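Side-chain contacts in uncharacterized protein (PDB 4MJG), which is of unknown function but belongs to the DUF4853 family and is probably made as a lipoprotein held at the bacterial cell surface: residues A[19-24]-A[111-116]; A[34-39]-A[70-75]; A[82-87]-A[93-98]; A[108-111]-A[117-120]. All blocks are in the same frame, centred on the assembly; numbering follows the deposited sequence.

Contact 1 (A[19-24]-A[111-116]); sequences EEYISR and LIDNYG
Tyr21 reaches from helix 18-24 across to the turn that holds Asp113 and Tyr115. Its CB points at the turn, and with CG anti to the backbone N (chi1 -164°) the ring is carried outward from the helix, past Ser134 and Leu137. Partway along the ring, CE2 lies 4.4 Å from CD2 of Tyr115, the two rings meeting obliquely. At the tip, OH stands 3.5 Å from OD2 of Asp113, a polar approach rather than a hydrogen bond, with the ring and carboxylate planes 70° apart. The other carboxylate oxygen of Asp113 turns inward on its own loop: OD1 accepts from the backbone N of Tyr115 at 2.9 Å, and from the N of Gly117 as well. With an alanine in place of Asp113 the carboxylate is gone, and the amides of Tyr115 and Gly117 would probably lack their shared acceptor, leaving the turn freer to shift. Tyr115 is tied back to the N-terminal region through its OH, which bonds the backbone N of Val16. Asp113 thus forms an Asx turn within a type I turn, closed by Gly116 N to Asp113 O, at the bend of the hairpin between strands 107-113 and 118-123.

Contact 2 (A[34-39]-A[70-75]); sequences VPVAAE and TVAPSM
Val36 and Ala72 make the central apolar contact between helix 34-40 and the end of strand 62-73. The Val36 branch CG1 sits 3.7 Å from CB of Ala72, placed there because it stands anti to the backbone N (chi1 177°). The small methyl of Ala72, pointing at the helix, also comes to 4.3 Å from CA of Ala37, thereby touching helix backbone as well as side chain. With alanine on both sides, the two chains draw close, and the CA atoms of Ala37 and Ala72 are 5.4 Å apart.

A second apolar touch lies further along, beyond the regular part of the strand. Selenomethionine Met75 bends at its last torsion (chi3 -87°), which turns the terminal CE to 3.7 Å from CG of Glu39. The two side chains cross at about a right angle, and it is the aliphatic CG of the glutamate that meets the selenomethyl group.

Polar bonds do not bridge the two segments; each backbone is served from its own side. The helix is held by bonds such as Ala38 N to Val34 O, while Ala72 pairs with Ile128 of the adjacent strand 127-133. Leu83 of helix 77-86 packs against Val36, Glu39 and Met75 together, and Leu44 meets both Ala37 and Ala72. The contact is plain helix-on-sheet packing, in which helix 34-40 lies beside helix 77-86 on one face of the antiparallel sheet of this alpha+beta fold.

Contact 3 (A[82-87]-A[93-98]); sequences KLVTEN and VAVQVD
The Thr85 hydroxyl OG1, bonded to the carbonyl oxygen of Glu81 one turn back in its own helix, also comes to 4.3 Å from CG1 of Val95. That bond to the helix backbone is available because OG1 lies anti to the carbonyl carbon of its own residue (chi1 -56°). The polar group is therefore satisfied within the helix, and what it offers the strand is van der Waals contact alone.

Beside it, Val84 CG1 meets the same Val95 CG1 at 4.4 Å. The Val95 branch involved stands anti to its backbone N (chi1 -178°) and comes up to both helix side chains, Val84 on the more buried side and Thr85 on the more exposed one. The touch is light: the CA atoms of Thr85 and Val95 remain 7.1 Å apart, and no hydrogen bond passes between helix and strand here.

Leu111 of the neighbouring strand completes this apolar cluster, its CD1 reaching within 3.7 Å of Val84 CG1, and it packs on Val95 too. Further along strand 92-97, Val97 rests on Phe77 and Glu81, extending the seam toward the start of the helix. Just before Val95, Val93 and Ala94 both face Ile112, a classic beta bulge. Helix 77-86 ends at Glu86, and after a short connection the chain returns in roughly the opposite direction as strand 92-97, so that the helix packs over the edge strand that follows it, as in the helix-on-sheet layer of an alpha+beta fold.

Contact 4 (A[108-111]-A[117-120]); sequences GIQL and GLVE
Gln110 and Glu120 stand side by side on one face of the hairpin, a non-hydrogen-bonded pair whose side chains point the same way. Glu120 is extended beyond CG, whereas Gln110 bends at its second torsion (chi2 82°), and this bend swings the amide over so that NE2 donates to OE2 of Glu120 at 2.8 Å. The bond is far from straight, at 133°, and OE2 is met from above the carboxylate plane, the amide and carboxylate standing at right angles. NE2 has a second acceptor in OD1 of Asp98, and two acceptors on one nitrogen would restrict the rotation of the amide. A leucine in place of Gln110 would probably leave both Asp98 and Glu120 without this shared donor, two carboxylates no longer bridged by an amide. Leu118 lies side by side with Gln110 nearer its base, its CD1 3.4 Å from Gln110 CB. On the opposite face, Leu111 and Val119 meet with their CB atoms 4.1 Å apart, where the backbones are joined by bonds from Leu111 N to Val119 O and from Val119 N to Leu111 O. That face is covered by helix 77-86, which packs on Ile109 and Leu111, while strands 92-97 and 127-133 flank the hairpin in the sheet.

Contact 1 opens first, at helix 18-24, and the long loop it closes at 111-116 encloses contacts 2 and 3. Within it, contact 2 joins helix 34-40 to the end of strand 62-73; helix 77-86 then follows, and contact 3 closes a short loop from that helix to strand 92-97. Contact 4 begins on strand 107-113, shares Leu111 with contact 1, and closes last, at 117-120, so those two overlap along the chain. All four reach the same antiparallel sheet. Contacts 2 and 3 meet where Leu83 and Asn87 pack on helix 34-40, and contacts 3 and 4 join through the backbone pairing of Gln96 with Gln110.

Contact 1 (A[19-24]-A[111-116])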
loop_
_atom_site.group_PDB
_atom_site.type_symbol
_atom_site.label_atom_id
_atom_site.label_comp_id
_atom_site.label_asym_id
_atom_site.label_seq_id
_atom_site.Cartn_x
_atom_site.Cartn_y
_atom_site.Cartn_z
ATOM N N GLU A 19 -11.902 8.401 -7.794
ATOM C CA GLU A 19 -11.005 9.052 -8.747
ATOM C C GLU A 19 -10.120 10.097 -8.072
ATOM O O GLU A 19 -8.943 10.228 -8.414
ATOM C CB GLU A 19 -11.815 9.696 -9.873
ATOM C CG GLU A 19 -12.567 8.695 -10.741
ATOM C CD GLU A 19 -14.004 9.112 -11.006
ATOM O OE1 GLU A 19 -14.795 9.190 -10.032
ATOM O OE2 GLU A 19 -14.340 9.355 -12.187
ATOM N N GLU A 20 -10.692 10.836 -7.122
ATOM C CA GLU A 20 -9.941 11.822 -6.346
ATOM C C GLU A 20 -8.903 11.129 -5.478
ATOM O O GLU A 20 -7.793 11.639 -5.294
ATOM C CB GLU A 20 -10.897 12.638 -5.465
ATOM C CG GLU A 20 -10.243 13.693 -4.572
ATOM C CD GLU A 20 -9.792 14.935 -5.321
ATOM O OE1 GLU A 20 -9.890 14.975 -6.564
ATOM O OE2 GLU A 20 -9.330 15.885 -4.651
ATOM N N TYR A 21 -9.272 9.966 -4.949
ATOM C CA TYR A 21 -8.392 9.198 -4.077
ATOM C C TYR A 21 -7.210 8.637 -4.858
ATOM O O TYR A 21 -6.056 8.733 -4.422
ATOM C CB TYR A 21 -9.167 8.061 -3.431
ATOM C CG TYR A 21 -8.482 7.428 -2.244
ATOM C CD1 TYR A 21 -7.614 6.352 -2.402
ATOM C CD2 TYR A 21 -8.732 7.882 -0.957
ATOM C CE1 TYR A 21 -7.004 5.757 -1.307
ATOM C CE2 TYR A 21 -8.130 7.294 0.144
ATOM C CZ TYR A 21 -7.266 6.236 -0.032
ATOM O OH TYR A 21 -6.682 5.657 1.070
ATOM N N ILE A 22 -7.507 8.056 -6.014
ATOM C CA ILE A 22 -6.471 7.549 -6.911
ATOM C C ILE A 22 -5.506 8.669 -7.304
ATOM O O ILE A 22 -4.281 8.492 -7.285
ATOM C CB ILE A 22 -7.101 6.915 -8.170
ATOM C CG1 ILE A 22 -7.736 5.569 -7.803
ATOM C CG2 ILE A 22 -6.057 6.720 -9.257
ATOM C CD1 ILE A 22 -8.624 4.980 -8.875
ATOM N N SER A 23 -6.072 9.822 -7.639
ATOM C CA SER A 23 -5.292 10.973 -8.080
ATOM C C SER A 23 -4.406 11.583 -6.983
ATOM O O SER A 23 -3.243 11.907 -7.238
ATOM C CB SER A 23 -6.234 12.044 -8.633
ATOM O OG SER A 23 -5.536 13.242 -8.908
ATOM N N ARG A 24 -4.942 11.713 -5.769
ATOM C CA ARG A 24 -4.307 12.539 -4.728
ATOM C C ARG A 24 -3.836 11.827 -3.454
ATOM O O ARG A 24 -2.854 12.254 -2.841
ATOM C CB ARG A 24 -5.235 13.697 -4.380
ATOM C CG ARG A 24 -5.042 14.840 -5.370
ATOM C CD ARG A 24 -6.223 15.788 -5.536
ATOM N NE ARG A 24 -6.477 16.658 -4.381
ATOM C CZ ARG A 24 -5.732 17.707 -4.019
ATOM N NH1 ARG A 24 -4.642 18.067 -4.699
ATOM N NH2 ARG A 24 -6.085 18.413 -2.947
ATOM N N LEU A 111 -1.623 0.439 9.285
ATOM C CA LEU A 111 -1.718 1.878 9.470
ATOM C C LEU A 111 -3.120 2.284 9.031
ATOM O O LEU A 111 -3.454 2.164 7.850
ATOM C CB LEU A 111 -0.657 2.567 8.616
ATOM C CG LEU A 111 0.274 3.566 9.293
ATOM C CD1 LEU A 111 0.951 2.958 10.511
ATOM C CD2 LEU A 111 1.311 4.042 8.289
ATOM N N ILE A 112 -3.949 2.718 9.979
ATOM C CA ILE A 112 -5.364 2.983 9.706
ATOM C C ILE A 112 -5.596 4.465 9.441
ATOM O O ILE A 112 -5.237 5.306 10.263
ATOM C CB ILE A 112 -6.269 2.539 10.884
ATOM C CG1 ILE A 112 -5.949 1.102 11.329
ATOM C CG2 ILE A 112 -7.742 2.654 10.509
ATOM C CD1 ILE A 112 -6.122 0.052 10.250
ATOM N N ASP A 113 -6.203 4.779 8.297
ATOM C CA ASP A 113 -6.536 6.169 7.953
ATOM C C ASP A 113 -7.924 6.543 8.473
ATOM O O ASP A 113 -8.691 5.683 8.919
ATOM C CB ASP A 113 -6.430 6.423 6.437
ATOM C CG ASP A 113 -7.395 5.570 5.613
ATOM O OD1 ASP A 113 -8.570 5.428 6.012
ATOM O OD2 ASP A 113 -6.981 5.048 4.550
ATOM N N ASN A 114 -8.239 7.832 8.403
ATOM C CA ASN A 114 -9.500 8.360 8.947
ATOM C C ASN A 114 -10.758 7.882 8.210
ATOM O O ASN A 114 -11.873 8.108 8.682
ATOM C CB ASN A 114 -9.472 9.899 9.034
ATOM C CG ASN A 114 -8.737 10.549 7.871
ATOM O OD1 ASN A 114 -7.683 10.068 7.435
ATOM N ND2 ASN A 114 -9.280 11.656 7.373
ATOM N N TYR A 115 -10.575 7.219 7.067
ATOM C CA TYR A 115 -11.679 6.604 6.319
ATOM C C TYR A 115 -11.936 5.157 6.744
ATOM O O TYR A 115 -12.916 4.548 6.320
ATOM C CB TYR A 115 -11.379 6.624 4.816
ATOM C CG TYR A 115 -11.557 7.955 4.121
ATOM C CD1 TYR A 115 -11.592 9.156 4.829
ATOM C CD2 TYR A 115 -11.672 8.011 2.734
ATOM C CE1 TYR A 115 -11.756 10.367 4.172
ATOM C CE2 TYR A 115 -11.831 9.217 2.072
ATOM C CZ TYR A 115 -11.874 10.391 2.794
ATOM O OH TYR A 115 -12.037 11.582 2.135
ATOM N N GLY A 116 -11.061 4.603 7.578
ATOM C CA GLY A 116 -11.118 3.178 7.911
ATOM C C GLY A 116 -10.314 2.344 6.926
ATOM O O GLY A 116 -10.287 1.111 7.015
#

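Contact 2 (A[34-39]-A[70-75])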
loop_
_atom_site.group_PDB
_atom_site.type_symbol
_atom_site.label_atom_id
_atom_site.label_comp_id
_atom_site.label_asym_id
_atom_site.label_seq_id
_atom_site.Cartn_x
_atom_site.Cartn_y
_atom_site.Cartn_z
ATOM N N VAL A 34 8.837 3.745 1.322
ATOM C CA VAL A 34 10.199 4.216 1.052
ATOM C C VAL A 34 11.138 4.083 2.261
ATOM O O VAL A 34 12.222 3.512 2.127
ATOM C CB VAL A 34 10.206 5.669 0.526
ATOM C CG1 VAL A 34 11.630 6.201 0.429
ATOM C CG2 VAL A 34 9.512 5.739 -0.828
ATOM N N PRO A 35 10.731 4.590 3.441
ATOM C CA PRO A 35 11.593 4.418 4.612
ATOM C C PRO A 35 12.006 2.964 4.882
ATOM O O PRO A 35 13.119 2.719 5.354
ATOM C CB PRO A 35 10.736 4.948 5.764
ATOM C CG PRO A 35 9.812 5.921 5.124
ATOM C CD PRO A 35 9.520 5.369 3.762
ATOM N N VAL A 36 11.121 2.015 4.581
ATOM C CA VAL A 36 11.406 0.594 4.809
ATOM C C VAL A 36 12.567 0.122 3.930
ATOM O O VAL A 36 13.411 -0.659 4.370
ATOM C CB VAL A 36 10.155 -0.282 4.565
ATOM C CG1 VAL A 36 10.483 -1.760 4.730
ATOM C CG2 VAL A 36 9.031 0.121 5.512
ATOM N N ALA A 37 12.601 0.595 2.686
ATOM C CA ALA A 37 13.718 0.307 1.785
ATOM C C ALA A 37 14.952 1.127 2.161
ATOM O O ALA A 37 16.082 0.647 2.047
ATOM C CB ALA A 37 13.322 0.583 0.343
ATOM N N ALA A 38 14.729 2.364 2.603
ATOM C CA ALA A 38 15.822 3.242 3.022
ATOM C C ALA A 38 16.540 2.697 4.260
ATOM O O ALA A 38 17.769 2.671 4.305
ATOM C CB ALA A 38 15.302 4.646 3.289
ATOM N N GLU A 39 15.762 2.247 5.244
ATOM C CA GLU A 39 16.299 1.692 6.492
ATOM C C GLU A 39 17.083 0.404 6.245
ATOM O O GLU A 39 18.045 0.111 6.959
ATOM C CB GLU A 39 15.166 1.425 7.494
ATOM C CG GLU A 39 15.619 1.124 8.921
ATOM C CD GLU A 39 16.262 2.314 9.615
ATOM O OE1 GLU A 39 16.080 3.462 9.157
ATOM O OE2 GLU A 39 16.949 2.097 10.634
ATOM N N THR A 70 4.832 -3.597 -2.730
ATOM C CA THR A 70 6.288 -3.545 -2.859
ATOM C C THR A 70 6.955 -4.334 -1.754
ATOM O O THR A 70 6.407 -4.476 -0.662
ATOM C CB THR A 70 6.830 -2.103 -2.847
ATOM O OG1 THR A 70 6.529 -1.467 -1.600
ATOM C CG2 THR A 70 6.224 -1.308 -3.977
ATOM N N VAL A 71 8.151 -4.837 -2.050
ATOM C CA VAL A 71 8.863 -5.737 -1.156
ATOM C C VAL A 71 10.276 -5.232 -0.892
ATOM O O VAL A 71 11.038 -4.990 -1.825
ATOM C CB VAL A 71 8.923 -7.158 -1.750
ATOM C CG1 VAL A 71 9.764 -8.080 -0.879
ATOM C CG2 VAL A 71 7.516 -7.717 -1.883
ATOM N N ALA A 72 10.609 -5.082 0.388
ATOM C CA ALA A 72 11.947 -4.702 0.812
ATOM C C ALA A 72 12.603 -5.900 1.477
ATOM O O ALA A 72 11.915 -6.839 1.859
ATOM C CB ALA A 72 11.874 -3.544 1.792
ATOM N N PRO A 73 13.935 -5.877 1.626
ATOM C CA PRO A 73 14.577 -6.967 2.369
ATOM C C PRO A 73 14.165 -6.976 3.844
ATOM O O PRO A 73 13.647 -5.972 4.348
ATOM C CB PRO A 73 16.073 -6.674 2.208
ATOM C CG PRO A 73 16.165 -5.810 0.989
ATOM C CD PRO A 73 14.922 -4.974 1.007
ATOM N N SER A 74 14.396 -8.097 4.523
ATOM C CA SER A 74 13.835 -8.310 5.860
ATOM C C SER A 74 14.552 -7.518 6.948
ATOM O O SER A 74 15.701 -7.102 6.784
ATOM C CB SER A 74 13.840 -9.799 6.225
ATOM O OG SER A 74 13.029 -10.040 7.367
HETATM N N MSE A 75 13.841 -7.309 8.052
HETATM C CA MSE A 75 14.406 -6.734 9.271
HETATM C C MSE A 75 13.644 -7.351 10.412
HETATM O O MSE A 75 12.534 -7.847 10.219
HETATM C CB MSE A 75 14.334 -5.199 9.240
HETATM C CG MSE A 75 13.069 -4.596 9.848
HETATM SE SE MSE A 75 12.732 -2.811 9.081
HETATM C CE MSE A 75 13.816 -1.740 10.318
#

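Contact 3 (A[82-87]-A[93-98])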
loop_
_atom_site.group_PDB
_atom_site.type_symbol
_atom_site.label_atom_id
_atom_site.label_comp_id
_atom_site.label_asym_id
_atom_site.label_seq_id
_atom_site.Cartn_x
_atom_site.Cartn_y
_atom_site.Cartn_z
ATOM N N LYS A 82 9.243 -0.387 15.522
ATOM C CA LYS A 82 9.936 0.853 15.858
ATOM C C LYS A 82 9.865 1.834 14.683
ATOM O O LYS A 82 9.463 2.988 14.850
ATOM C CB LYS A 82 11.397 0.553 16.216
ATOM C CG LYS A 82 12.250 1.764 16.568
ATOM C CD LYS A 82 13.725 1.393 16.630
ATOM C CE LYS A 82 14.597 2.599 16.941
ATOM N NZ LYS A 82 14.356 3.123 18.312
ATOM N N LEU A 83 10.249 1.358 13.499
ATOM C CA LEU A 83 10.284 2.189 12.299
ATOM C C LEU A 83 8.905 2.719 11.943
ATOM O O LEU A 83 8.728 3.922 11.768
ATOM C CB LEU A 83 10.853 1.403 11.111
ATOM C CG LEU A 83 10.896 2.117 9.755
ATOM C CD1 LEU A 83 11.749 3.376 9.830
ATOM C CD2 LEU A 83 11.417 1.184 8.677
ATOM N N VAL A 84 7.932 1.820 11.835
ATOM C CA VAL A 84 6.584 2.199 11.417
ATOM C C VAL A 84 5.979 3.217 12.381
ATOM O O VAL A 84 5.340 4.179 11.950
ATOM C CB VAL A 84 5.655 0.970 11.294
ATOM C CG1 VAL A 84 4.206 1.392 11.088
ATOM C CG2 VAL A 84 6.103 0.089 10.140
ATOM N N THR A 85 6.195 3.006 13.677
ATOM C CA THR A 85 5.643 3.888 14.705
ATOM C C THR A 85 6.330 5.256 14.694
ATOM O O THR A 85 5.665 6.293 14.688
ATOM C CB THR A 85 5.764 3.250 16.106
ATOM O OG1 THR A 85 5.131 1.963 16.107
ATOM C CG2 THR A 85 5.112 4.135 17.170
ATOM N N GLU A 86 7.658 5.249 14.681
ATOM C CA GLU A 86 8.446 6.477 14.710
ATOM C C GLU A 86 8.327 7.300 13.426
ATOM O O GLU A 86 8.536 8.514 13.438
ATOM C CB GLU A 86 9.914 6.113 14.937
ATOM C CG GLU A 86 10.853 7.280 15.209
ATOM C CD GLU A 86 12.240 6.832 15.630
ATOM O OE1 GLU A 86 12.628 5.686 15.313
ATOM O OE2 GLU A 86 12.948 7.631 16.280
ATOM N N ASN A 87 8.003 6.634 12.323
ATOM C CA ASN A 87 7.868 7.289 11.026
ATOM C C ASN A 87 6.394 7.418 10.614
ATOM O O ASN A 87 6.069 7.498 9.427
ATOM C CB ASN A 87 8.663 6.497 9.980
ATOM C CG ASN A 87 9.332 7.388 8.949
ATOM O OD1 ASN A 87 8.730 8.333 8.441
ATOM N ND2 ASN A 87 10.584 7.084 8.630
ATOM N N VAL A 93 -4.579 7.601 11.787
ATOM C CA VAL A 93 -5.242 7.777 13.088
ATOM C C VAL A 93 -4.852 6.706 14.120
ATOM O O VAL A 93 -5.033 6.916 15.317
ATOM C CB VAL A 93 -6.790 7.832 12.968
ATOM C CG1 VAL A 93 -7.219 8.959 12.034
ATOM C CG2 VAL A 93 -7.375 6.500 12.506
ATOM N N ALA A 94 -4.337 5.562 13.663
ATOM C CA ALA A 94 -3.966 4.464 14.568
ATOM C C ALA A 94 -2.952 3.503 13.948
ATOM O O ALA A 94 -2.902 3.341 12.731
ATOM C CB ALA A 94 -5.210 3.698 14.998
ATOM N N VAL A 95 -2.150 2.871 14.805
ATOM C CA VAL A 95 -1.181 1.859 14.391
ATOM C C VAL A 95 -1.549 0.543 15.063
ATOM O O VAL A 95 -1.430 0.407 16.283
ATOM C CB VAL A 95 0.257 2.242 14.802
ATOM C CG1 VAL A 95 1.252 1.191 14.325
ATOM C CG2 VAL A 95 0.620 3.618 14.262
ATOM N N GLN A 96 -1.992 -0.427 14.268
ATOM C CA GLN A 96 -2.373 -1.737 14.793
ATOM C C GLN A 96 -1.282 -2.765 14.523
ATOM O O GLN A 96 -0.754 -2.842 13.416
ATOM C CB GLN A 96 -3.683 -2.194 14.169
ATOM C CG GLN A 96 -4.877 -1.363 14.598
ATOM C CD GLN A 96 -6.172 -1.855 13.984
ATOM O OE1 GLN A 96 -6.163 -2.601 13.003
ATOM N NE2 GLN A 96 -7.294 -1.440 14.558
ATOM N N VAL A 97 -0.952 -3.545 15.548
ATOM C CA VAL A 97 0.103 -4.549 15.474
ATOM C C VAL A 97 -0.512 -5.927 15.728
ATOM O O VAL A 97 -1.158 -6.140 16.756
ATOM C CB VAL A 97 1.203 -4.260 16.519
ATOM C CG1 VAL A 97 2.357 -5.243 16.379
ATOM C CG2 VAL A 97 1.703 -2.823 16.385
ATOM N N ASP A 98 -0.322 -6.853 14.788
ATOM C CA ASP A 98 -0.859 -8.208 14.924
ATOM C C ASP A 98 -0.346 -8.852 16.198
ATOM O O ASP A 98 0.845 -8.775 16.508
ATOM C CB ASP A 98 -0.474 -9.091 13.729
ATOM C CG ASP A 98 -1.271 -8.777 12.478
ATOM O OD1 ASP A 98 -2.150 -7.895 12.524
ATOM O OD2 ASP A 98 -1.009 -9.425 11.442
#

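Contact 4 (A[108-111]-A[117-120])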
loop_
_atom_site.group_PDB
_atom_site.type_symbol
_atom_site.label_atom_id
_atom_site.label_comp_id
_atom_site.label_asym_id
_atom_site.label_seq_id
_atom_site.Cartn_x
_atom_site.Cartn_y
_atom_site.Cartn_z
ATOM N N GLY A 108 1.688 -8.889 10.626
ATOM C CA GLY A 108 1.331 -7.612 10.034
ATOM C C GLY A 108 1.317 -6.440 10.997
ATOM O O GLY A 108 1.015 -6.596 12.182
ATOM N N ILE A 109 1.666 -5.267 10.475
ATOM C CA ILE A 109 1.398 -4.000 11.144
ATOM C C ILE A 109 0.535 -3.183 10.190
ATOM O O ILE A 109 0.860 -3.054 9.005
ATOM C CB ILE A 109 2.682 -3.220 11.469
ATOM C CG1 ILE A 109 3.578 -4.047 12.393
ATOM C CG2 ILE A 109 2.345 -1.883 12.128
ATOM C CD1 ILE A 109 4.966 -3.475 12.566
ATOM N N GLN A 110 -0.563 -2.643 10.709
ATOM C CA GLN A 110 -1.498 -1.885 9.903
ATOM C C GLN A 110 -1.458 -0.417 10.287
ATOM O O GLN A 110 -1.304 -0.076 11.462
ATOM C CB GLN A 110 -2.919 -2.414 10.096
ATOM C CG GLN A 110 -3.131 -3.841 9.622
ATOM C CD GLN A 110 -2.675 -4.861 10.636
ATOM O OE1 GLN A 110 -3.102 -4.831 11.798
ATOM N NE2 GLN A 110 -1.807 -5.780 10.205
ATOM N N LEU A 111 -1.623 0.439 9.285
ATOM C CA LEU A 111 -1.718 1.878 9.470
ATOM C C LEU A 111 -3.120 2.284 9.031
ATOM O O LEU A 111 -3.454 2.164 7.850
ATOM C CB LEU A 111 -0.657 2.567 8.616
ATOM C CG LEU A 111 0.274 3.566 9.293
ATOM C CD1 LEU A 111 0.951 2.958 10.511
ATOM C CD2 LEU A 111 1.311 4.042 8.289
ATOM N N GLY A 117 -9.652 3.028 5.991
ATOM C CA GLY A 117 -8.745 2.400 5.052
ATOM C C GLY A 117 -7.453 2.002 5.721
ATOM O O GLY A 117 -7.256 2.251 6.908
ATOM N N LEU A 118 -6.554 1.419 4.939
ATOM C CA LEU A 118 -5.509 0.571 5.482
ATOM C C LEU A 118 -4.202 0.627 4.687
ATOM O O LEU A 118 -4.202 0.765 3.464
ATOM C CB LEU A 118 -6.041 -0.864 5.487
ATOM C CG LEU A 118 -5.103 -2.004 5.853
ATOM C CD1 LEU A 118 -4.879 -1.980 7.348
ATOM C CD2 LEU A 118 -5.681 -3.346 5.417
ATOM N N VAL A 119 -3.092 0.519 5.402
ATOM C CA VAL A 119 -1.793 0.238 4.800
ATOM C C VAL A 119 -1.115 -0.804 5.671
ATOM O O VAL A 119 -1.033 -0.628 6.880
ATOM C CB VAL A 119 -0.911 1.493 4.713
ATOM C CG1 VAL A 119 0.453 1.147 4.126
ATOM C CG2 VAL A 119 -1.604 2.561 3.883
ATOM N N GLU A 120 -0.644 -1.890 5.061
ATOM C CA GLU A 120 -0.127 -3.028 5.816
ATOM C C GLU A 120 1.327 -3.356 5.500
ATOM O O GLU A 120 1.699 -3.549 4.343
ATOM C CB GLU A 120 -0.988 -4.271 5.574
ATOM C CG GLU A 120 -0.497 -5.484 6.348
ATOM C CD GLU A 120 -1.567 -6.534 6.544
ATOM O OE1 GLU A 120 -2.290 -6.825 5.569
ATOM O OE2 GLU A 120 -1.677 -7.070 7.672
#